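Side-chain contacts in Dye-decolorizing peroxidase (Irpex lacteus, PDB 7D8M), which probably acts as a heme b peroxidase of the DyP family, with an iron-bound porphyrin as its cofactor: residues A[53-58]-A[62-67]; A[94-99]-A[104-109]. All blocks are in the same frame, centred on the assembly; numbering follows the deposited sequence.

Contact 1: residues A[53-58]-A[62-67]; sequences VATIIG and NQPLAF
The backbone oxygen T55 O accepts a hydrogen bond from Q63 NE2 at 3.2 Å, and a weak one from G58 N. This is the closing turn of the short helix 53-57, where the chain doubles back through a loop toward strand 67-72 of the DyP alpha+beta barrel domain. A helix this short runs out of amide donors at its end, and the long glutamine side chain supplies one: extended beyond CG, it brings its NH2 into the carbonyl plane of T55, on a lone pair, with an N-H...O angle of 147°, though the oxygen sits somewhat out of the Q63 amide plane. I56 O lies even closer to NE2, but at an angle too poor for bonding. G58 suits the helix exit because it has no side chain to collide with A54 O.

I56 and F67 pack at a slant, with I56 CG1 over one face of the phenyl ring, 4.2 Å from its centroid, in a CH-pi contact. A chi1 of -64° sets CG1 beside the backbone N, and the extended chi2 (-167°) carries CD1 on to F67 CD2, 3.8 Å away. K22 makes a cation-pi contact with the same ring. T55 offers its methyl across the contact: CG2 lies 3.6 Å from N62 O and also packs against the CD corner of the P64 ring. Proline, with no amide hydrogen and a fixed ring, fits the extended backbone after Q63. S52, just before the helix, receives T55 N on its OG. Q63 OE1 lies in the plane of the F67 ring at its edge, 3.8 Å from CZ.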
ATOM      1  N   VAL A  53     -16.443   2.114  -8.776  1.00 31.58           N
ATOM      2  CA  VAL A  53     -16.442   0.688  -8.451  1.00 35.26           C
ATOM      3  C   VAL A  53     -17.357  -0.062  -9.410  1.00 36.27           C
ATOM      4  O   VAL A  53     -16.987  -1.098  -9.975  1.00 35.07           O
ATOM      5  CB  VAL A  53     -16.875   0.478  -6.988  1.00 32.98           C
ATOM      6  CG1 VAL A  53     -17.234  -0.988  -6.730  1.00 32.26           C
ATOM      7  CG2 VAL A  53     -15.795   0.957  -6.027  1.00 27.80           C
ATOM      8  N   ALA A  54     -18.566   0.468  -9.620  1.00 36.40           N
ATOM      9  CA  ALA A  54     -19.548  -0.219 -10.454  1.00 35.92           C
ATOM     10  C   ALA A  54     -19.015  -0.451 -11.863  1.00 31.75           C
ATOM     11  O   ALA A  54     -19.199  -1.531 -12.432  1.00 37.57           O
ATOM     12  CB  ALA A  54     -20.855   0.574 -10.487  1.00 34.05           C
ATOM     13  N   THR A  55     -18.332   0.542 -12.433  1.00 30.13           N
ATOM     14  CA  THR A  55     -17.790   0.379 -13.778  1.00 32.89           C
ATOM     15  C   THR A  55     -16.697  -0.687 -13.815  1.00 36.16           C
ATOM     16  O   THR A  55     -16.634  -1.495 -14.752  1.00 32.44           O
ATOM     17  CB  THR A  55     -17.253   1.714 -14.289  1.00 32.04           C
ATOM     18  OG1 THR A  55     -18.316   2.680 -14.321  1.00 32.85           O
ATOM     19  CG2 THR A  55     -16.677   1.559 -15.686  1.00 34.90           C
ATOM     20  N   ILE A  56     -15.822  -0.713 -12.807  1.00 32.74           N
ATOM     21  CA  ILE A  56     -14.719  -1.667 -12.841  1.00 32.71           C
ATOM     22  C   ILE A  56     -15.251  -3.095 -12.787  1.00 33.23           C
ATOM     23  O   ILE A  56     -14.811  -3.963 -13.549  1.00 35.96           O
ATOM     24  CB  ILE A  56     -13.725  -1.373 -11.700  1.00 35.54           C
ATOM     25  CG1 ILE A  56     -13.068   0.002 -11.899  1.00 29.51           C
ATOM     26  CG2 ILE A  56     -12.678  -2.483 -11.587  1.00 34.57           C
ATOM     27  CD1 ILE A  56     -11.846   0.226 -10.987  1.00 33.75           C
ATOM     28  N   ILE A  57     -16.233  -3.355 -11.913  1.00 30.73           N
ATOM     29  CA  ILE A  57     -16.769  -4.706 -11.755  1.00 36.82           C
ATOM     30  C   ILE A  57     -17.912  -5.028 -12.708  1.00 38.79           C
ATOM     31  O   ILE A  57     -18.331  -6.194 -12.777  1.00 40.28           O
ATOM     32  CB  ILE A  57     -17.275  -4.960 -10.323  1.00 33.01           C
ATOM     33  CG1 ILE A  57     -18.524  -4.125 -10.040  1.00 37.15           C
ATOM     34  CG2 ILE A  57     -16.178  -4.677  -9.317  1.00 39.73           C
ATOM     35  CD1 ILE A  57     -19.196  -4.486  -8.729  1.00 38.45           C
ATOM     36  N   GLY A  58     -18.436  -4.042 -13.437  1.00 36.37           N
ATOM     37  CA  GLY A  58     -19.517  -4.286 -14.362  1.00 35.29           C
ATOM     38  C   GLY A  58     -19.025  -4.757 -15.713  1.00 36.76           C
ATOM     39  O   GLY A  58     -17.823  -4.965 -15.949  1.00 36.32           O
ATOM     40  N   ASN A  62     -19.095  -1.354 -20.898  1.00 40.01           N
ATOM     41  CA  ASN A  62     -19.195   0.024 -20.437  1.00 42.49           C
ATOM     42  C   ASN A  62     -17.902   0.540 -19.821  1.00 42.91           C
ATOM     43  O   ASN A  62     -17.925   1.555 -19.115  1.00 43.43           O
ATOM     44  CB  ASN A  62     -20.346   0.167 -19.440  1.00 43.28           C
ATOM     45  CG  ASN A  62     -21.622  -0.468 -19.943  1.00 51.50           C
ATOM     46  OD1 ASN A  62     -22.051  -0.208 -21.074  1.00 59.30           O
ATOM     47  ND2 ASN A  62     -22.244  -1.295 -19.109  1.00 50.68           N
ATOM     48  N   GLN A  63     -16.783  -0.124 -20.082  1.00 40.38           N
ATOM     49  CA  GLN A  63     -15.560   0.377 -19.479  1.00 38.82           C
ATOM     50  C   GLN A  63     -14.794   1.258 -20.451  1.00 37.47           C
ATOM     51  O   GLN A  63     -14.660   0.910 -21.629  1.00 39.53           O
ATOM     52  CB  GLN A  63     -14.669  -0.782 -19.049  1.00 35.96           C
ATOM     53  CG  GLN A  63     -15.266  -1.633 -17.956  1.00 38.56           C
ATOM     54  CD  GLN A  63     -14.339  -2.762 -17.552  1.00 40.03           C
ATOM     55  OE1 GLN A  63     -13.348  -3.033 -18.231  1.00 43.96           O
ATOM     56  NE2 GLN A  63     -14.651  -3.422 -16.441  1.00 40.79           N
ATOM     57  N   PRO A  64     -14.268   2.390 -19.998  1.00 34.62           N
ATOM     58  CA  PRO A  64     -13.449   3.231 -20.875  1.00 35.55           C
ATOM     59  C   PRO A  64     -12.066   2.617 -21.078  1.00 36.07           C
ATOM     60  O   PRO A  64     -11.682   1.647 -20.427  1.00 35.53           O
ATOM     61  CB  PRO A  64     -13.371   4.558 -20.117  1.00 36.48           C
ATOM     62  CG  PRO A  64     -13.503   4.168 -18.677  1.00 38.46           C
ATOM     63  CD  PRO A  64     -14.314   2.894 -18.613  1.00 38.45           C
ATOM     64  N   LEU A  65     -11.310   3.209 -22.006  1.00 36.06           N
ATOM     65  CA  LEU A  65      -9.995   2.657 -22.320  1.00 38.54           C
ATOM     66  C   LEU A  65      -9.023   2.793 -21.150  1.00 37.54           C
ATOM     67  O   LEU A  65      -8.097   1.983 -21.023  1.00 31.95           O
ATOM     68  CB  LEU A  65      -9.434   3.326 -23.571  1.00 34.57           C
ATOM     69  CG  LEU A  65     -10.097   2.846 -24.864  1.00 39.68           C
ATOM     70  CD1 LEU A  65      -9.409   3.448 -26.075  1.00 38.31           C
ATOM     71  CD2 LEU A  65     -10.062   1.332 -24.929  1.00 40.79           C
ATOM     72  N   ALA A  66      -9.204   3.802 -20.298  1.00 36.30           N
ATOM     73  CA  ALA A  66      -8.402   3.938 -19.088  1.00 31.14           C
ATOM     74  C   ALA A  66      -9.321   4.281 -17.931  1.00 31.30           C
ATOM     75  O   ALA A  66     -10.271   5.046 -18.101  1.00 29.02           O
ATOM     76  CB  ALA A  66      -7.330   5.022 -19.234  1.00 28.54           C
ATOM     77  N   PHE A  67      -9.042   3.703 -16.761  1.00 30.64           N
ATOM     78  CA  PHE A  67      -9.731   4.081 -15.536  1.00 28.90           C
ATOM     79  C   PHE A  67      -9.053   5.306 -14.940  1.00 32.34           C
ATOM     80  O   PHE A  67      -7.824   5.423 -14.968  1.00 31.07           O
ATOM     81  CB  PHE A  67      -9.705   2.939 -14.516  1.00 31.40           C
ATOM     82  CG  PHE A  67     -10.329   1.655 -15.004  1.00 35.33           C
ATOM     83  CD1 PHE A  67     -11.194   1.642 -16.098  1.00 32.18           C
ATOM     84  CD2 PHE A  67     -10.060   0.455 -14.354  1.00 36.23           C
ATOM     85  CE1 PHE A  67     -11.764   0.450 -16.536  1.00 34.52           C
ATOM     86  CE2 PHE A  67     -10.636  -0.738 -14.782  1.00 34.82           C
ATOM     87  CZ  PHE A  67     -11.490  -0.739 -15.871  1.00 37.54           C
TER

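Contact 2: residues A[94-99]-A[104-109]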
ATOM      1  N   GLY A  94       0.061  16.759   6.115  1.00 30.87           N
ATOM      2  CA  GLY A  94       0.807  16.450   4.906  1.00 28.22           C
ATOM      3  C   GLY A  94       1.936  15.489   5.214  1.00 29.01           C
ATOM      4  O   GLY A  94       2.435  15.472   6.342  1.00 28.38           O
ATOM      5  N   GLN A  95       2.352  14.690   4.229  1.00 27.70           N
ATOM      6  CA  GLN A  95       3.303  13.619   4.507  1.00 28.12           C
ATOM      7  C   GLN A  95       4.702  14.156   4.768  1.00 30.78           C
ATOM      8  O   GLN A  95       5.468  13.544   5.526  1.00 29.03           O
ATOM      9  CB  GLN A  95       3.322  12.612   3.352  1.00 27.17           C
ATOM     10  CG  GLN A  95       4.094  11.307   3.659  1.00 25.31           C
ATOM     11  CD  GLN A  95       4.113  10.360   2.467  1.00 24.61           C
ATOM     12  OE1 GLN A  95       5.166  10.082   1.905  1.00 26.79           O
ATOM     13  NE2 GLN A  95       2.939   9.874   2.069  1.00 24.14           N
ATOM     14  N   PHE A  96       5.052  15.293   4.171  1.00 26.24           N
ATOM     15  CA  PHE A  96       6.388  15.842   4.372  1.00 26.74           C
ATOM     16  C   PHE A  96       6.588  16.249   5.822  1.00 31.73           C
ATOM     17  O   PHE A  96       7.595  15.896   6.450  1.00 32.36           O
ATOM     18  CB  PHE A  96       6.604  17.040   3.449  1.00 30.52           C
ATOM     19  CG  PHE A  96       8.004  17.562   3.455  1.00 32.96           C
ATOM     20  CD1 PHE A  96       9.060  16.752   3.067  1.00 31.79           C
ATOM     21  CD2 PHE A  96       8.266  18.869   3.836  1.00 35.70           C
ATOM     22  CE1 PHE A  96      10.353  17.230   3.064  1.00 33.61           C
ATOM     23  CE2 PHE A  96       9.555  19.360   3.832  1.00 34.00           C
ATOM     24  CZ  PHE A  96      10.602  18.538   3.447  1.00 37.53           C
ATOM     25  N   LYS A  97       5.633  17.006   6.364  1.00 32.32           N
ATOM     26  CA  LYS A  97       5.674  17.362   7.774  1.00 33.95           C
ATOM     27  C   LYS A  97       5.653  16.112   8.645  1.00 31.41           C
ATOM     28  O   LYS A  97       6.445  15.987   9.587  1.00 32.47           O
ATOM     29  CB  LYS A  97       4.497  18.278   8.107  1.00 31.20           C
ATOM     30  CG  LYS A  97       4.356  18.600   9.580  1.00 34.27           C
ATOM     31  CD  LYS A  97       3.155  19.493   9.826  1.00 37.99           C
ATOM     32  CE  LYS A  97       3.062  19.896  11.292  1.00 47.22           C
ATOM     33  NZ  LYS A  97       1.916  20.823  11.527  1.00 50.92           N
ATOM     34  N   ASP A  98       4.776  15.163   8.321  1.00 29.29           N
ATOM     35  CA  ASP A  98       4.628  13.941   9.105  1.00 30.41           C
ATOM     36  C   ASP A  98       5.807  12.986   8.973  1.00 31.34           C
ATOM     37  O   ASP A  98       5.882  12.021   9.749  1.00 32.55           O
ATOM     38  CB  ASP A  98       3.344  13.216   8.693  1.00 28.59           C
ATOM     39  CG  ASP A  98       2.897  12.191   9.720  1.00 32.51           C
ATOM     40  OD1 ASP A  98       3.144  12.427  10.920  1.00 29.30           O
ATOM     41  OD2 ASP A  98       2.300  11.159   9.325  1.00 30.76           O
ATOM     42  N   SER A  99       6.737  13.241   8.054  1.00 28.83           N
ATOM     43  CA  SER A  99       7.700  12.212   7.682  1.00 26.68           C
ATOM     44  C   SER A  99       8.604  11.718   8.818  1.00 33.05           C
ATOM     45  O   SER A  99       8.956  10.527   8.782  1.00 30.37           O
ATOM     46  CB  SER A  99       8.544  12.695   6.494  1.00 31.50           C
ATOM     47  OG  SER A  99       9.399  13.751   6.858  1.00 31.31           O
ATOM     48  N   ASP A 104      11.404   8.471   7.996  1.00 28.85           N
ATOM     49  CA  ASP A 104      11.985   8.890   6.732  1.00 33.43           C
ATOM     50  C   ASP A 104      13.130   9.871   6.945  1.00 31.57           C
ATOM     51  O   ASP A 104      13.111  10.702   7.858  1.00 32.94           O
ATOM     52  CB  ASP A 104      10.927   9.564   5.843  1.00 29.20           C
ATOM     53  CG  ASP A 104      10.157   8.577   4.994  1.00 30.94           C
ATOM     54  OD1 ASP A 104      10.220   7.359   5.275  1.00 29.31           O
ATOM     55  OD2 ASP A 104       9.488   9.027   4.039  1.00 28.26           O
ATOM     56  N   ASP A 105      14.118   9.776   6.070  1.00 31.18           N
ATOM     57  CA  ASP A 105      15.164  10.775   5.912  1.00 31.58           C
ATOM     58  C   ASP A 105      14.858  11.477   4.592  1.00 34.79           C
ATOM     59  O   ASP A 105      15.038  10.892   3.521  1.00 35.18           O
ATOM     60  CB  ASP A 105      16.535  10.096   5.928  1.00 37.07           C
ATOM     61  CG  ASP A 105      17.666  11.005   5.493  1.00 42.32           C
ATOM     62  OD1 ASP A 105      17.473  12.237   5.388  1.00 39.27           O
ATOM     63  OD2 ASP A 105      18.770  10.468   5.253  1.00 46.44           O
ATOM     64  N   THR A 106      14.360  12.718   4.667  1.00 33.11           N
ATOM     65  CA  THR A 106      13.850  13.378   3.466  1.00 33.80           C
ATOM     66  C   THR A 106      14.937  13.696   2.452  1.00 31.84           C
ATOM     67  O   THR A 106      14.609  14.128   1.345  1.00 33.34           O
ATOM     68  CB  THR A 106      13.092  14.660   3.829  1.00 34.89           C
ATOM     69  OG1 THR A 106      13.934  15.523   4.609  1.00 40.70           O
ATOM     70  CG2 THR A 106      11.832  14.323   4.630  1.00 34.58           C
ATOM     71  N   SER A 107      16.212  13.475   2.781  1.00 33.17           N
ATOM     72  CA  SER A 107      17.258  13.657   1.782  1.00 31.72           C
ATOM     73  C   SER A 107      17.109  12.689   0.616  1.00 33.79           C
ATOM     74  O   SER A 107      17.692  12.925  -0.448  1.00 34.63           O
ATOM     75  CB  SER A 107      18.645  13.512   2.417  1.00 35.21           C
ATOM     76  OG  SER A 107      18.907  12.176   2.819  1.00 39.71           O
ATOM     77  N   THR A 108      16.338  11.615   0.777  1.00 32.34           N
ATOM     78  CA  THR A 108      16.084  10.686  -0.314  1.00 30.04           C
ATOM     79  C   THR A 108      14.760  10.950  -1.031  1.00 30.98           C
ATOM     80  O   THR A 108      14.413  10.202  -1.950  1.00 31.28           O
ATOM     81  CB  THR A 108      16.144   9.233   0.201  1.00 27.58           C
ATOM     82  OG1 THR A 108      15.122   9.003   1.187  1.00 28.48           O
ATOM     83  CG2 THR A 108      17.510   8.957   0.833  1.00 32.98           C
ATOM     84  N   TRP A 109      14.037  12.014  -0.672  1.00 30.35           N
ATOM     85  CA  TRP A 109      12.724  12.276  -1.252  1.00 30.16           C
ATOM     86  C   TRP A 109      12.843  12.889  -2.641  1.00 33.73           C
ATOM     87  O   TRP A 109      13.723  13.715  -2.898  1.00 32.23           O
ATOM     88  CB  TRP A 109      11.921  13.227  -0.367  1.00 29.70           C
ATOM     89  CG  TRP A 109      11.179  12.564   0.714  1.00 29.96           C
ATOM     90  CD1 TRP A 109      11.615  11.530   1.494  1.00 28.92           C
ATOM     91  CD2 TRP A 109       9.862  12.884   1.166  1.00 30.17           C
ATOM     92  NE1 TRP A 109      10.648  11.189   2.405  1.00 30.26           N
ATOM     93  CE2 TRP A 109       9.559  12.003   2.221  1.00 27.56           C
ATOM     94  CE3 TRP A 109       8.903  13.823   0.774  1.00 30.30           C
ATOM     95  CZ2 TRP A 109       8.335  12.029   2.887  1.00 26.92           C
ATOM     96  CZ3 TRP A 109       7.689  13.852   1.440  1.00 28.86           C
ATOM     97  CH2 TRP A 109       7.417  12.960   2.483  1.00 27.63           C
TER
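One backbone hydrogen bond joins the two segments, D104 N to S99 O at 3.3 Å and 159°, drawing the chain after helix 95-102 back against that helix. Other polar contacts set up each side. S99 OG bonds to F96 O at 2.8 Å, which turns the serine hydroxyl back onto its own helix, and F96 O also receives S99 N from the same face. D105 OD1 takes the S107 amide in an Asx turn that opens the 3-10 segment 106-108.

The aromatic contact is an offset edge-to-face pair: F96 turns its edge to the face of the W109 six-membered ring, with centroids 5.4 Å apart and planes at 62°. F96 CG anti to the backbone N (chi1 -173°) carries the phenyl edge to the rim of the indole face, where CD1 comes 3.6 Å from W109 CZ3.

Apolar packing fills in around the pair. T106 CG2 reaches F96 CE1 at 3.6 Å, lies over the same W109 face near its rim, and also rests against S99 OG, 3.3 Å away. S99 is small enough for its CB to come 3.7 Å from W109 CZ2.

The neighbouring sheet receives both segments: on strand 217-226, Q95 NE2 bonds to F221 O and D104 OD2, whose exact position is less certain, pairs with R222, while W109 and T108 lean on strand 428-438 beside it.

Contact 1 closes before contact 2 opens, and both belong to the dimeric alpha+beta barrel part of the DyP fold. Their centres are about 35 Å apart and their nearest atoms about 21 Å, so they do not touch. Contact 1 leads directly into strand 67-72, an outermost strand of the first four-stranded sheet; contact 2 belongs to the connection from that strand to its antiparallel neighbour, 120-126. Their surroundings differ: contact 1 sits at the surface by strand 120-126 and helix 129-143, whereas contact 2 packs on the second four-stranded sheet. Contact 2 thus lies where a connection of the first sheet packs against the second, with the D104 side chain about 9 Å from the heme.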